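Local coordinates for autoinducer 2-binding protein LsrB (Clostridium saccharobutylicum DSM 13864, PDB 6DSP), which binds the quorum-sensing signal autoinducer-2 in the cleft of a periplasmic binding protein fold and probably serves as a receptor for it, at residues 33-38 with 269-274; 27-32 with 109-114; 217-222 with 244-249; 154-159 with 186-191. All blocks are in the same frame, centred on the assembly; numbering follows the deposited sequence.

Interaction 1. Residues 33-38 with 269-274; sequences NAFFES and GLWDCG. With PAV ((2R,4S)-2-methyl-2,3,3,4-tetrahydroxytetrahydrofuran), chain C.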
loop_
_atom_site.group_PDB
_atom_site.type_symbol
_atom_site.label_atom_id
_atom_site.label_comp_id
_atom_site.label_asym_id
_atom_site.label_seq_id
_atom_site.Cartn_x
_atom_site.Cartn_y
_atom_site.Cartn_z
ATOM N N ASN A 33 4.288 -11.706 -2.845
ATOM C CA ASN A 33 3.898 -11.106 -1.584
ATOM C C ASN A 33 2.380 -11.171 -1.500
ATOM O O ASN A 33 1.689 -10.930 -2.496
ATOM C CB ASN A 33 4.356 -9.649 -1.613
ATOM C CG ASN A 33 3.957 -8.860 -0.377
ATOM O OD1 ASN A 33 2.833 -8.361 -0.263
ATOM N ND2 ASN A 33 4.910 -8.679 0.527
ATOM N N ALA A 34 1.873 -11.499 -0.317
ATOM C CA ALA A 34 0.462 -11.815 -0.170
ATOM C C ALA A 34 -0.452 -10.662 -0.593
ATOM O O ALA A 34 -1.532 -10.896 -1.135
ATOM C CB ALA A 34 0.172 -12.227 1.269
ATOM N N PHE A 35 -0.057 -9.410 -0.334
ATOM C CA PHE A 35 -0.889 -8.270 -0.716
ATOM C C PHE A 35 -1.154 -8.294 -2.214
ATOM O O PHE A 35 -2.298 -8.095 -2.670
ATOM C CB PHE A 35 -0.170 -6.975 -0.342
ATOM C CG PHE A 35 -0.908 -5.729 -0.738
ATOM C CD1 PHE A 35 -1.929 -5.186 0.052
ATOM C CD2 PHE A 35 -0.619 -5.128 -1.951
ATOM C CE1 PHE A 35 -2.608 -4.032 -0.334
ATOM C CE2 PHE A 35 -1.286 -3.969 -2.355
ATOM C CZ PHE A 35 -2.298 -3.437 -1.547
ATOM N N PHE A 36 -0.100 -8.517 -2.996
ATOM C CA PHE A 36 -0.200 -8.453 -4.448
ATOM C C PHE A 36 -0.855 -9.691 -5.014
ATOM O O PHE A 36 -1.633 -9.600 -5.972
ATOM C CB PHE A 36 1.187 -8.178 -5.029
ATOM C CG PHE A 36 1.662 -6.814 -4.640
ATOM C CD1 PHE A 36 1.099 -5.690 -5.243
ATOM C CD2 PHE A 36 2.572 -6.607 -3.622
ATOM C CE1 PHE A 36 1.434 -4.405 -4.842
ATOM C CE2 PHE A 36 2.910 -5.293 -3.235
ATOM C CZ PHE A 36 2.344 -4.205 -3.876
ATOM N N GLU A 37 -0.597 -10.849 -4.412
ATOM C CA GLU A 37 -1.275 -12.054 -4.867
ATOM C C GLU A 37 -2.766 -11.964 -4.614
ATOM O O GLU A 37 -3.570 -12.355 -5.463
ATOM C CB GLU A 37 -0.657 -13.273 -4.194
ATOM C CG GLU A 37 0.806 -13.482 -4.618
ATOM C CD GLU A 37 0.990 -13.668 -6.142
ATOM O OE1 GLU A 37 0.200 -14.419 -6.789
ATOM O OE2 GLU A 37 1.941 -13.044 -6.704
ATOM N N SER A 38 -3.169 -11.442 -3.444
ATOM C CA SER A 38 -4.592 -11.280 -3.155
ATOM C C SER A 38 -5.228 -10.223 -4.048
ATOM O O SER A 38 -6.379 -10.381 -4.495
ATOM C CB SER A 38 -4.777 -10.959 -1.681
ATOM O OG SER A 38 -4.627 -12.139 -0.903
ATOM N N GLY A 269 -3.872 -3.235 10.076
ATOM C CA GLY A 269 -4.920 -2.830 9.162
ATOM C C GLY A 269 -4.644 -3.149 7.707
ATOM O O GLY A 269 -3.530 -3.520 7.313
ATOM N N LEU A 270 -5.685 -2.952 6.908
ATOM C CA LEU A 270 -5.564 -2.951 5.450
ATOM C C LEU A 270 -6.870 -2.394 4.904
ATOM O O LEU A 270 -7.391 -1.401 5.435
ATOM C CB LEU A 270 -5.210 -4.333 4.869
ATOM C CG LEU A 270 -4.524 -4.212 3.487
ATOM C CD1 LEU A 270 -3.054 -3.801 3.572
ATOM C CD2 LEU A 270 -4.692 -5.520 2.705
ATOM N N TRP A 271 -7.369 -2.992 3.830
ATOM C CA TRP A 271 -8.499 -2.529 3.029
ATOM C C TRP A 271 -8.705 -3.660 2.022
ATOM O O TRP A 271 -7.925 -4.622 1.992
ATOM C CB TRP A 271 -8.170 -1.183 2.326
ATOM C CG TRP A 271 -6.858 -1.217 1.583
ATOM C CD1 TRP A 271 -6.651 -1.711 0.319
ATOM C CD2 TRP A 271 -5.567 -0.824 2.074
ATOM N NE1 TRP A 271 -5.316 -1.652 -0.009
ATOM C CE2 TRP A 271 -4.620 -1.109 1.048
ATOM C CE3 TRP A 271 -5.117 -0.225 3.256
ATOM C CZ2 TRP A 271 -3.259 -0.821 1.192
ATOM C CZ3 TRP A 271 -3.760 0.052 3.393
ATOM C CH2 TRP A 271 -2.846 -0.256 2.363
ATOM N N ASP A 272 -9.727 -3.546 1.177
ATOM C CA ASP A 272 -10.059 -4.661 0.285
ATOM C C ASP A 272 -9.169 -4.562 -0.952
ATOM O O ASP A 272 -9.518 -3.934 -1.952
ATOM C CB ASP A 272 -11.545 -4.632 -0.061
ATOM C CG ASP A 272 -11.987 -5.821 -0.875
ATOM O OD1 ASP A 272 -11.150 -6.520 -1.493
ATOM O OD2 ASP A 272 -13.215 -6.024 -0.903
ATOM N N CYS A 273 -7.975 -5.170 -0.876
ATOM C CA CYS A 273 -7.040 -5.033 -1.987
ATOM C C CYS A 273 -7.479 -5.812 -3.223
ATOM O O CYS A 273 -7.071 -5.450 -4.328
ATOM C CB CYS A 273 -5.612 -5.398 -1.573
ATOM S SG CYS A 273 -5.397 -7.138 -1.171
ATOM N N GLY A 274 -8.298 -6.860 -3.068
ATOM C CA GLY A 274 -8.852 -7.541 -4.226
ATOM C C GLY A 274 -9.774 -6.652 -5.029
ATOM O O GLY A 274 -9.658 -6.576 -6.254
HETATM O O2 PAV C . 1.456 -1.166 2.837
HETATM C C2 PAV C . 1.296 -1.885 1.597
HETATM C C1 PAV C . 0.202 -2.972 1.677
HETATM O O5 PAV C . 2.584 -2.710 1.489
HETATM C C5 PAV C . 2.778 -2.971 0.167
HETATM C C4 PAV C . 1.763 -2.131 -0.631
HETATM O O4 PAV C . 2.397 -1.509 -1.745
HETATM C C3 PAV C . 1.257 -1.159 0.441
HETATM O O3 PAV C . -0.056 -0.759 0.158
HETATM O O13 PAV C . 2.122 -0.051 0.539
#
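Phe35 carries its ring toward residues 269-274 because CG stands opposite the backbone N (chi1 178°), while Trp271 turns its indole back toward that ring with CG lodged between its own N and carbonyl carbon (chi1 50°). The two aromatic side chains cross at about a right angle, Phe35 CE1 lying 3.6 Å from Trp271 CZ2; with the ring planes 75° apart, the two rings meet obliquely. Cys273 closes on the same corner of the phenyl ring, its CB 3.5 Å from Phe35 CE1, and its sulfur makes an oblique sulfur-aromatic contact. At the ring edge sits Leu270 CD2, 3.8 Å from Phe35 CD1. This is the ligand cleft of a periplasmic binding protein: the methyl carbon C1 of the bound PAV lies over one face of Phe35, 3.5 Å from CD1, and its O3 meets the indole edge in plane, 3.4 Å from Trp271 CZ2. Phe36 turns away from residues 269-274, and its ring edge meets the ligand, with CZ 3.4 Å from PAV O4. The helix that bears both phenylalanines is capped by Asn33, whose OD1 accepts from Phe35 N at 3.1 Å and also bonds to Ser225.

Interaction 2. Residues 27-32 with 109-114; sequences IPKLTG and WDSDVD. With PAV ((2R,4S)-2-methyl-2,3,3,4-tetrahydroxytetrahydrofuran), chain C.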
loop_
_atom_site.group_PDB
_atom_site.type_symbol
_atom_site.label_atom_id
_atom_site.label_comp_id
_atom_site.label_asym_id
_atom_site.label_seq_id
_atom_site.Cartn_x
_atom_site.Cartn_y
_atom_site.Cartn_z
ATOM N N ILE A 27 0.368 -4.854 -12.937
ATOM C CA ILE A 27 1.759 -4.929 -12.494
ATOM C C ILE A 27 1.836 -4.602 -11.003
ATOM O O ILE A 27 1.470 -3.490 -10.591
ATOM C CB ILE A 27 2.678 -3.989 -13.293
ATOM C CG1 ILE A 27 2.548 -4.267 -14.800
ATOM C CG2 ILE A 27 4.129 -4.139 -12.792
ATOM C CD1 ILE A 27 3.328 -3.308 -15.686
ATOM N N PRO A 28 2.315 -5.531 -10.171
ATOM C CA PRO A 28 2.464 -5.290 -8.744
ATOM C C PRO A 28 3.850 -4.720 -8.452
ATOM O O PRO A 28 4.724 -4.687 -9.319
ATOM C CB PRO A 28 2.388 -6.712 -8.180
ATOM C CG PRO A 28 3.127 -7.543 -9.229
ATOM C CD PRO A 28 2.683 -6.928 -10.535
ATOM N N LYS A 29 4.044 -4.270 -7.206
ATOM C CA LYS A 29 5.403 -3.889 -6.814
ATOM C C LYS A 29 6.348 -5.081 -6.865
ATOM O O LYS A 29 7.535 -4.915 -7.183
ATOM C CB LYS A 29 5.416 -3.282 -5.409
ATOM C CG LYS A 29 4.824 -1.921 -5.305
ATOM C CD LYS A 29 4.981 -1.375 -3.867
ATOM C CE LYS A 29 4.342 -0.021 -3.656
ATOM N NZ LYS A 29 4.417 0.322 -2.200
ATOM N N LEU A 30 5.852 -6.270 -6.536
ATOM C CA LEU A 30 6.547 -7.534 -6.716
ATOM C C LEU A 30 5.509 -8.638 -6.640
ATOM O O LEU A 30 4.436 -8.457 -6.039
ATOM C CB LEU A 30 7.624 -7.758 -5.640
ATOM C CG LEU A 30 7.207 -8.073 -4.194
ATOM C CD1 LEU A 30 8.437 -8.414 -3.357
ATOM C CD2 LEU A 30 6.454 -6.897 -3.559
ATOM N N THR A 31 5.804 -9.762 -7.288
ATOM C CA THR A 31 4.951 -10.937 -7.143
ATOM C C THR A 31 5.343 -11.724 -5.890
ATOM O O THR A 31 6.390 -11.488 -5.289
ATOM C CB THR A 31 5.091 -11.852 -8.352
ATOM O OG1 THR A 31 6.458 -12.211 -8.500
ATOM C CG2 THR A 31 4.613 -11.131 -9.624
ATOM N N GLY A 32 4.479 -12.643 -5.465
ATOM C CA GLY A 32 4.851 -13.517 -4.357
ATOM C C GLY A 32 4.839 -12.885 -2.978
ATOM O O GLY A 32 5.442 -13.427 -2.052
ATOM N N TRP A 109 -2.437 1.925 -9.342
ATOM C CA TRP A 109 -3.157 1.549 -8.140
ATOM C C TRP A 109 -2.124 1.420 -7.041
ATOM O O TRP A 109 -0.949 1.150 -7.335
ATOM C CB TRP A 109 -3.920 0.224 -8.376
ATOM C CG TRP A 109 -3.013 -0.988 -8.463
ATOM C CD1 TRP A 109 -2.097 -1.270 -9.460
ATOM C CD2 TRP A 109 -2.867 -2.015 -7.486
ATOM N NE1 TRP A 109 -1.402 -2.439 -9.143
ATOM C CE2 TRP A 109 -1.843 -2.902 -7.929
ATOM C CE3 TRP A 109 -3.496 -2.274 -6.268
ATOM C CZ2 TRP A 109 -1.451 -4.026 -7.193
ATOM C CZ3 TRP A 109 -3.107 -3.407 -5.535
ATOM C CH2 TRP A 109 -2.101 -4.277 -6.020
ATOM N N ASP A 110 -2.563 1.580 -5.783
ATOM C CA ASP A 110 -1.738 1.292 -4.601
ATOM C C ASP A 110 -0.656 2.344 -4.374
ATOM O O ASP A 110 -0.750 3.120 -3.416
ATOM C CB ASP A 110 -1.199 -0.144 -4.662
ATOM C CG ASP A 110 -0.319 -0.490 -3.486
ATOM O OD1 ASP A 110 -0.740 -0.197 -2.339
ATOM O OD2 ASP A 110 0.760 -1.119 -3.701
ATOM N N SER A 111 0.341 2.429 -5.251
ATOM C CA SER A 111 1.392 3.440 -5.144
ATOM C C SER A 111 1.537 4.167 -6.475
ATOM O O SER A 111 1.845 3.545 -7.508
ATOM C CB SER A 111 2.727 2.825 -4.721
ATOM O OG SER A 111 3.619 3.910 -4.499
ATOM N N ASP A 112 1.309 5.471 -6.445
ATOM C CA ASP A 112 1.133 6.277 -7.639
ATOM C C ASP A 112 2.479 6.646 -8.276
ATOM O O ASP A 112 3.565 6.372 -7.733
ATOM C CB ASP A 112 0.383 7.563 -7.256
ATOM C CG ASP A 112 -0.489 8.119 -8.384
ATOM O OD1 ASP A 112 -0.457 7.636 -9.551
ATOM O OD2 ASP A 112 -1.221 9.076 -8.082
ATOM N N VAL A 113 2.376 7.230 -9.473
ATOM C CA VAL A 113 3.521 7.815 -10.166
ATOM C C VAL A 113 3.241 9.303 -10.392
ATOM O O VAL A 113 2.213 9.823 -9.937
ATOM C CB VAL A 113 3.801 7.094 -11.507
ATOM C CG1 VAL A 113 4.056 5.640 -11.253
ATOM C CG2 VAL A 113 2.607 7.279 -12.457
ATOM N N ASP A 114 4.100 10.000 -11.144
ATOM C CA ASP A 114 3.833 11.389 -11.478
ATOM C C ASP A 114 2.482 11.439 -12.187
ATOM O O ASP A 114 2.289 10.711 -13.172
ATOM C CB ASP A 114 4.943 11.881 -12.411
ATOM C CG ASP A 114 4.834 13.349 -12.789
ATOM O OD1 ASP A 114 3.732 13.887 -12.787
ATOM O OD2 ASP A 114 5.892 13.923 -13.133
HETATM O O2 PAV C . 1.456 -1.166 2.837
HETATM C C2 PAV C . 1.296 -1.885 1.597
HETATM C C1 PAV C . 0.202 -2.972 1.677
HETATM O O5 PAV C . 2.584 -2.710 1.489
HETATM C C5 PAV C . 2.778 -2.971 0.167
HETATM C C4 PAV C . 1.763 -2.131 -0.631
HETATM O O4 PAV C . 2.397 -1.509 -1.745
HETATM C C3 PAV C . 1.257 -1.159 0.441
HETATM O O3 PAV C . -0.056 -0.759 0.158
HETATM O O13 PAV C . 2.122 -0.051 0.539
#
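PAV O4 is gripped by two charged side chains, one from each segment: Lys29 NZ donates to O4 over 2.8 Å, and O4 in turn donates to Asp110 OD2 over 2.6 Å. The second carboxylate oxygen is used as well, since PAV O3 donates to Asp110 OD1, also at 2.6 Å. Asp110 thus holds two neighbouring ligand hydroxyls with its two oxygens, which ties the rotation of the carboxylate to the position of the sugar-like ring. Lys29 reaches O4 because its chain is fully extended beyond CG (chi2 to chi4 all within 7° of 180°). Its ammonium stays 4.2 Å from Asp110 OD2, beyond a salt bridge, so the ligand hydroxyl mediates between the opposite charges; the direct ion pair of Lys29 is with Asp167. Segments 27-32 and 109-114 begin at the C-terminal ends of parallel strands 23-27 and 105-109 of one domain's sheet and run on into loops that supply ligand-binding residues, as in other periplasmic binding proteins. Ser85 and the pocket residue Gln124 add hydrogen bonds to OD2 and OD1 of Asp110, which would steady the carboxylate. Alongside the lysine chain, Ser111 CB packs tightly, 3.4 Å from Lys29 CE, while Ser111 OG bonds to Asp167 N. Behind the pocket, Trp109 turns its indole edge toward the other loop: NE1 makes a weak hydrogen bond to Ile27 O, long at 3.4 Å but fairly straight at 161°, and Pro28 CA lies near the ring plane, 4.4 Å from Trp109 CZ2.

Interaction 3. Residues 217-222 with 244-249; sequences IDLIIC and NVTITG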
loop_
_atom_site.group_PDB
_atom_site.type_symbol
_atom_site.label_atom_id
_atom_site.label_comp_id
_atom_site.label_asym_id
_atom_site.label_seq_id
_atom_site.Cartn_x
_atom_site.Cartn_y
_atom_site.Cartn_z
ATOM N N ILE A 217 12.325 -0.097 22.727
ATOM C CA ILE A 217 11.347 0.567 21.876
ATOM C C ILE A 217 9.932 0.135 22.292
ATOM O O ILE A 217 9.694 -1.018 22.680
ATOM C CB ILE A 217 11.664 0.266 20.398
ATOM C CG1 ILE A 217 10.962 1.262 19.477
ATOM C CG2 ILE A 217 11.345 -1.203 20.048
ATOM C CD1 ILE A 217 11.541 1.251 18.045
ATOM N N ASP A 218 8.979 1.075 22.176
ATOM C CA ASP A 218 7.602 0.785 22.549
ATOM C C ASP A 218 6.719 0.429 21.367
ATOM O O ASP A 218 5.785 -0.375 21.515
ATOM C CB ASP A 218 6.954 2.009 23.224
ATOM C CG ASP A 218 7.521 2.281 24.603
ATOM O OD1 ASP A 218 7.438 1.377 25.470
ATOM O OD2 ASP A 218 8.065 3.393 24.790
ATOM N N LEU A 219 6.977 1.019 20.208
ATOM C CA LEU A 219 6.074 0.919 19.064
ATOM C C LEU A 219 6.896 0.880 17.788
ATOM O O LEU A 219 7.775 1.733 17.585
ATOM C CB LEU A 219 5.176 2.186 19.047
ATOM C CG LEU A 219 4.337 2.413 17.798
ATOM C CD1 LEU A 219 3.299 1.282 17.624
ATOM C CD2 LEU A 219 3.702 3.794 17.860
ATOM N N ILE A 220 6.586 -0.073 16.912
ATOM C CA ILE A 220 7.207 -0.118 15.577
ATOM C C ILE A 220 6.081 -0.073 14.565
ATOM O O ILE A 220 5.233 -0.973 14.551
ATOM C CB ILE A 220 8.072 -1.380 15.372
ATOM C CG1 ILE A 220 9.063 -1.563 16.540
ATOM C CG2 ILE A 220 8.815 -1.264 13.994
ATOM C CD1 ILE A 220 9.822 -2.876 16.487
ATOM N N ILE A 221 6.050 0.992 13.755
ATOM C CA ILE A 221 4.984 1.180 12.769
ATOM C C ILE A 221 5.496 0.610 11.453
ATOM O O ILE A 221 6.413 1.169 10.849
ATOM C CB ILE A 221 4.604 2.667 12.604
ATOM C CG1 ILE A 221 4.194 3.292 13.968
ATOM C CG2 ILE A 221 3.477 2.788 11.592
ATOM C CD1 ILE A 221 4.011 4.811 13.875
ATOM N N CYS A 222 4.878 -0.476 11.005
ATOM C CA CYS A 222 5.350 -1.234 9.838
ATOM C C CYS A 222 4.370 -1.042 8.681
ATOM O O CYS A 222 3.570 -1.941 8.387
ATOM C CB CYS A 222 5.454 -2.711 10.211
ATOM S SG CYS A 222 6.668 -2.971 11.528
ATOM N N ASN A 244 5.214 -7.109 25.415
ATOM C CA ASN A 244 6.544 -6.513 25.499
ATOM C C ASN A 244 6.698 -5.299 24.609
ATOM O O ASN A 244 7.342 -4.329 25.012
ATOM C CB ASN A 244 7.609 -7.517 25.047
ATOM C CG ASN A 244 7.649 -8.749 25.924
ATOM O OD1 ASN A 244 7.310 -9.840 25.487
ATOM N ND2 ASN A 244 8.103 -8.584 27.151
ATOM N N VAL A 245 6.132 -5.344 23.404
ATOM C CA VAL A 245 6.363 -4.312 22.401
ATOM C C VAL A 245 5.136 -4.256 21.509
ATOM O O VAL A 245 4.466 -5.276 21.287
ATOM C CB VAL A 245 7.638 -4.615 21.583
ATOM C CG1 VAL A 245 7.490 -5.940 20.787
ATOM C CG2 VAL A 245 7.964 -3.459 20.647
ATOM N N THR A 246 4.820 -3.059 21.013
ATOM C CA THR A 246 3.664 -2.907 20.151
ATOM C C THR A 246 4.110 -2.781 18.704
ATOM O O THR A 246 4.866 -1.877 18.356
ATOM C CB THR A 246 2.809 -1.703 20.544
ATOM O OG1 THR A 246 2.293 -1.914 21.883
ATOM C CG2 THR A 246 1.670 -1.488 19.550
ATOM N N ILE A 247 3.630 -3.696 17.865
ATOM C CA ILE A 247 3.900 -3.711 16.434
ATOM C C ILE A 247 2.564 -3.550 15.732
ATOM O O ILE A 247 1.607 -4.257 16.060
ATOM C CB ILE A 247 4.568 -5.036 16.034
ATOM C CG1 ILE A 247 5.963 -5.139 16.663
ATOM C CG2 ILE A 247 4.639 -5.152 14.491
ATOM C CD1 ILE A 247 6.484 -6.553 16.769
ATOM N N THR A 248 2.500 -2.630 14.772
ATOM C CA THR A 248 1.303 -2.527 13.950
ATOM C C THR A 248 1.744 -2.147 12.553
ATOM O O THR A 248 2.938 -1.966 12.301
ATOM C CB THR A 248 0.282 -1.533 14.532
ATOM O OG1 THR A 248 -0.981 -1.725 13.885
ATOM C CG2 THR A 248 0.748 -0.086 14.404
ATOM N N GLY A 249 0.791 -2.046 11.631
ATOM C CA GLY A 249 1.154 -1.782 10.255
ATOM C C GLY A 249 0.058 -2.241 9.327
ATOM O O GLY A 249 -1.091 -2.407 9.735
#
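Strands 219-222 and 246-249 run parallel, their axes 4.5 Å apart at closest approach and their directions 16° from each other. Four backbone hydrogen bonds join the segments in the staggered pattern of a parallel ladder: Thr246 N to Asp218 O (2.9 Å), Ile220 N to Thr246 O (2.9 Å), Thr248 N to Ile220 O (3.2 Å) and Cys222 N to Thr248 O (2.8 Å). Between the backbones, Leu219 CA also directs a C-H toward Thr246 O.

On one face lie Leu219, Ile221, Thr246 and Thr248. The leucine reaches across with CD1, 3.7 Å from Thr246 CG2, a methyl that stands opposite its own backbone N and leaves OG1 to accept from Arg145. The other face carries Ile220, Cys222 and Ile247, with Cys222 SG 4.2 Å from Ile247 CG2. Helix 127-144 covers the first face and helices 227-237 and 200-213 the second; the former of these two links the strands as a beta-alpha-beta crossover. At Gly249, which has no side chain to separate the backbones, CA makes a C-H...O contact 3.1 Å from Cys222 O. Main-chain bonds therefore fix the register, while the largely apolar side chains bind the sheet to its helices.

Interaction 4. Residues 154-159 with 186-191; sequences IKYCWH and WQNVAP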
loop_
_atom_site.group_PDB
_atom_site.type_symbol
_atom_site.label_atom_id
_atom_site.label_comp_id
_atom_site.label_asym_id
_atom_site.label_seq_id
_atom_site.Cartn_x
_atom_site.Cartn_y
_atom_site.Cartn_z
ATOM N N ILE A 154 6.559 7.713 24.577
ATOM C CA ILE A 154 6.588 6.485 23.778
ATOM C C ILE A 154 7.750 6.538 22.792
ATOM O O ILE A 154 7.861 7.469 21.991
ATOM C CB ILE A 154 5.245 6.334 23.030
ATOM C CG1 ILE A 154 4.038 6.165 23.985
ATOM C CG2 ILE A 154 5.305 5.229 21.932
ATOM C CD1 ILE A 154 4.140 4.970 24.922
ATOM N N LYS A 155 8.592 5.507 22.816
ATOM C CA LYS A 155 9.705 5.372 21.892
ATOM C C LYS A 155 9.239 4.570 20.685
ATOM O O LYS A 155 8.660 3.485 20.833
ATOM C CB LYS A 155 10.862 4.641 22.575
ATOM C CG LYS A 155 11.598 5.506 23.596
ATOM C CD LYS A 155 12.823 4.787 24.154
ATOM C CE LYS A 155 13.649 5.734 24.997
ATOM N NZ LYS A 155 14.909 5.133 25.488
ATOM N N TYR A 156 9.442 5.115 19.494
ATOM C CA TYR A 156 8.905 4.443 18.312
ATOM C C TYR A 156 9.801 4.691 17.104
ATOM O O TYR A 156 10.695 5.539 17.112
ATOM C CB TYR A 156 7.478 4.922 18.002
ATOM C CG TYR A 156 7.469 6.296 17.394
ATOM C CD1 TYR A 156 7.570 7.454 18.190
ATOM C CD2 TYR A 156 7.378 6.458 16.023
ATOM C CE1 TYR A 156 7.595 8.700 17.603
ATOM C CE2 TYR A 156 7.402 7.709 15.446
ATOM C CZ TYR A 156 7.529 8.806 16.218
ATOM O OH TYR A 156 7.544 10.038 15.624
ATOM N N CYS A 157 9.524 3.938 16.042
ATOM C CA CYS A 157 10.083 4.271 14.729
ATOM C C CYS A 157 9.213 3.635 13.667
ATOM O O CYS A 157 8.283 2.878 13.964
ATOM C CB CYS A 157 11.550 3.803 14.574
ATOM S SG CYS A 157 11.813 2.033 14.421
ATOM N N TRP A 158 9.543 3.948 12.409
ATOM C CA TRP A 158 8.877 3.402 11.233
ATOM C C TRP A 158 9.796 2.383 10.551
ATOM O O TRP A 158 11.021 2.575 10.494
ATOM C CB TRP A 158 8.558 4.516 10.218
ATOM C CG TRP A 158 7.618 5.564 10.716
ATOM C CD1 TRP A 158 7.901 6.574 11.594
ATOM C CD2 TRP A 158 6.261 5.744 10.313
ATOM N NE1 TRP A 158 6.775 7.350 11.782
ATOM C CE2 TRP A 158 5.759 6.866 11.003
ATOM C CE3 TRP A 158 5.419 5.067 9.429
ATOM C CZ2 TRP A 158 4.438 7.301 10.865
ATOM C CZ3 TRP A 158 4.121 5.495 9.279
ATOM C CH2 TRP A 158 3.640 6.610 9.976
ATOM N N HIS A 159 9.203 1.288 10.076
ATOM C CA HIS A 159 9.900 0.220 9.333
ATOM C C HIS A 159 9.054 -0.067 8.099
ATOM O O HIS A 159 7.927 -0.561 8.214
ATOM C CB HIS A 159 10.037 -1.033 10.217
ATOM C CG HIS A 159 10.601 -2.232 9.499
ATOM N ND1 HIS A 159 10.663 -3.482 10.087
ATOM C CD2 HIS A 159 11.084 -2.384 8.235
ATOM C CE1 HIS A 159 11.167 -4.351 9.220
ATOM N NE2 HIS A 159 11.426 -3.712 8.091
ATOM N N TRP A 186 6.106 11.716 22.385
ATOM C CA TRP A 186 6.702 10.540 21.772
ATOM C C TRP A 186 8.068 10.892 21.202
ATOM O O TRP A 186 8.328 12.035 20.793
ATOM C CB TRP A 186 5.803 10.006 20.659
ATOM C CG TRP A 186 4.480 9.402 21.091
ATOM C CD1 TRP A 186 3.822 9.576 22.284
ATOM C CD2 TRP A 186 3.648 8.541 20.305
ATOM N NE1 TRP A 186 2.650 8.872 22.285
ATOM C CE2 TRP A 186 2.516 8.223 21.080
ATOM C CE3 TRP A 186 3.758 7.994 19.012
ATOM C CZ2 TRP A 186 1.487 7.404 20.597
ATOM C CZ3 TRP A 186 2.741 7.185 18.546
ATOM C CH2 TRP A 186 1.629 6.889 19.321
ATOM N N GLN A 187 8.936 9.879 21.123
ATOM C CA GLN A 187 10.305 10.047 20.661
ATOM C C GLN A 187 10.547 9.076 19.522
ATOM O O GLN A 187 10.483 7.858 19.710
ATOM C CB GLN A 187 11.289 9.734 21.792
ATOM C CG GLN A 187 11.129 10.673 22.995
ATOM C CD GLN A 187 12.069 10.323 24.133
ATOM O OE1 GLN A 187 12.953 9.480 23.979
ATOM N NE2 GLN A 187 11.894 10.983 25.271
ATOM N N ASN A 188 10.865 9.614 18.355
ATOM C CA ASN A 188 11.231 8.758 17.235
ATOM C C ASN A 188 12.695 8.383 17.432
ATOM O O ASN A 188 13.586 9.236 17.325
ATOM C CB ASN A 188 11.002 9.484 15.912
ATOM C CG ASN A 188 11.254 8.585 14.717
ATOM O OD1 ASN A 188 12.069 7.668 14.784
ATOM N ND2 ASN A 188 10.552 8.833 13.620
ATOM N N VAL A 189 12.949 7.114 17.768
ATOM C CA VAL A 189 14.308 6.681 18.088
ATOM C C VAL A 189 15.155 6.395 16.855
ATOM O O VAL A 189 16.347 6.075 16.993
ATOM C CB VAL A 189 14.326 5.500 19.084
ATOM C CG1 VAL A 189 13.662 5.903 20.370
ATOM C CG2 VAL A 189 13.619 4.255 18.521
ATOM N N ALA A 190 14.586 6.467 15.648
ATOM C CA ALA A 190 15.336 6.193 14.414
ATOM C C ALA A 190 14.690 6.992 13.292
ATOM O O ALA A 190 13.999 6.442 12.424
ATOM C CB ALA A 190 15.349 4.692 14.114
ATOM N N PRO A 191 14.897 8.309 13.279
ATOM C CA PRO A 191 14.182 9.158 12.305
ATOM C C PRO A 191 14.521 8.887 10.846
ATOM O O PRO A 191 13.730 9.268 9.980
ATOM C CB PRO A 191 14.532 10.590 12.722
ATOM C CG PRO A 191 15.631 10.491 13.701
ATOM C CD PRO A 191 15.713 9.084 14.230
HETATM O O HOH W 1 11.238 6.278 11.925
#
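Ile154 and Trp186 lie side by side and point the same way, the isoleucine pressed over the indole: CB is 3.6 Å from the centroid of the five-membered ring and only 6° off its normal. The indole then turns an edge to the face of Tyr156, a T-shaped pair with planes at 61° and centroids 5.7 Å apart. Over the opposite tyrosine face runs the backbone of Asn188, whose CA makes a CH-pi contact at 4.0 Å from the ring centroid. Tyr156 leans across the neighbouring segment because CG sits between its N and carbonyl carbon (chi1 75°), and its hydroxyl bonds to Glu176. Asn188 crosses it at about a right angle; OD1 accepts from Ala190 N at 2.9 Å, an Asx turn, while ND2 bonds to Glu176 and to a water that Trp158 N also reaches. On the other side of the sheet Lys155 and Gln187 run alongside each other, and Val189 CG1 packs 3.8 Å from Lys155 CB. Between the backbones, Gln187 N bonds to Ile154 O (2.8 Å), Tyr156 N to Gln187 O and Val189 N to Tyr156 O (2.8 Å). The alternating bonds are those of parallel strands, here 155-160 and the outermost 187-195, joined through helix 166-182 in a beta-alpha-beta unit.

Interactions 1 and 2 both reach the bound PAV, the first chiefly with aromatic and aliphatic carbon, the second with the charged Lys29 and Asp110; they touch where Phe36 packs on Pro28 and Glu37 bonds to Gly32. Interactions 3 and 4 belong to the four-stranded parallel sheet of the other domain, with centres 9 Å apart. Their strands 219-222 and 155-160 are neighbours, bonded through Asp218 N to Lys155 O. Interactions 1, 2 and 3 are buried, whereas interaction 4, at an outer strand, is only partly so and mixes aromatic packing with polar and water contacts. Gly269 N to Gly249 O connects interactions 1 and 3, leading from the sheet to the ligand cleft.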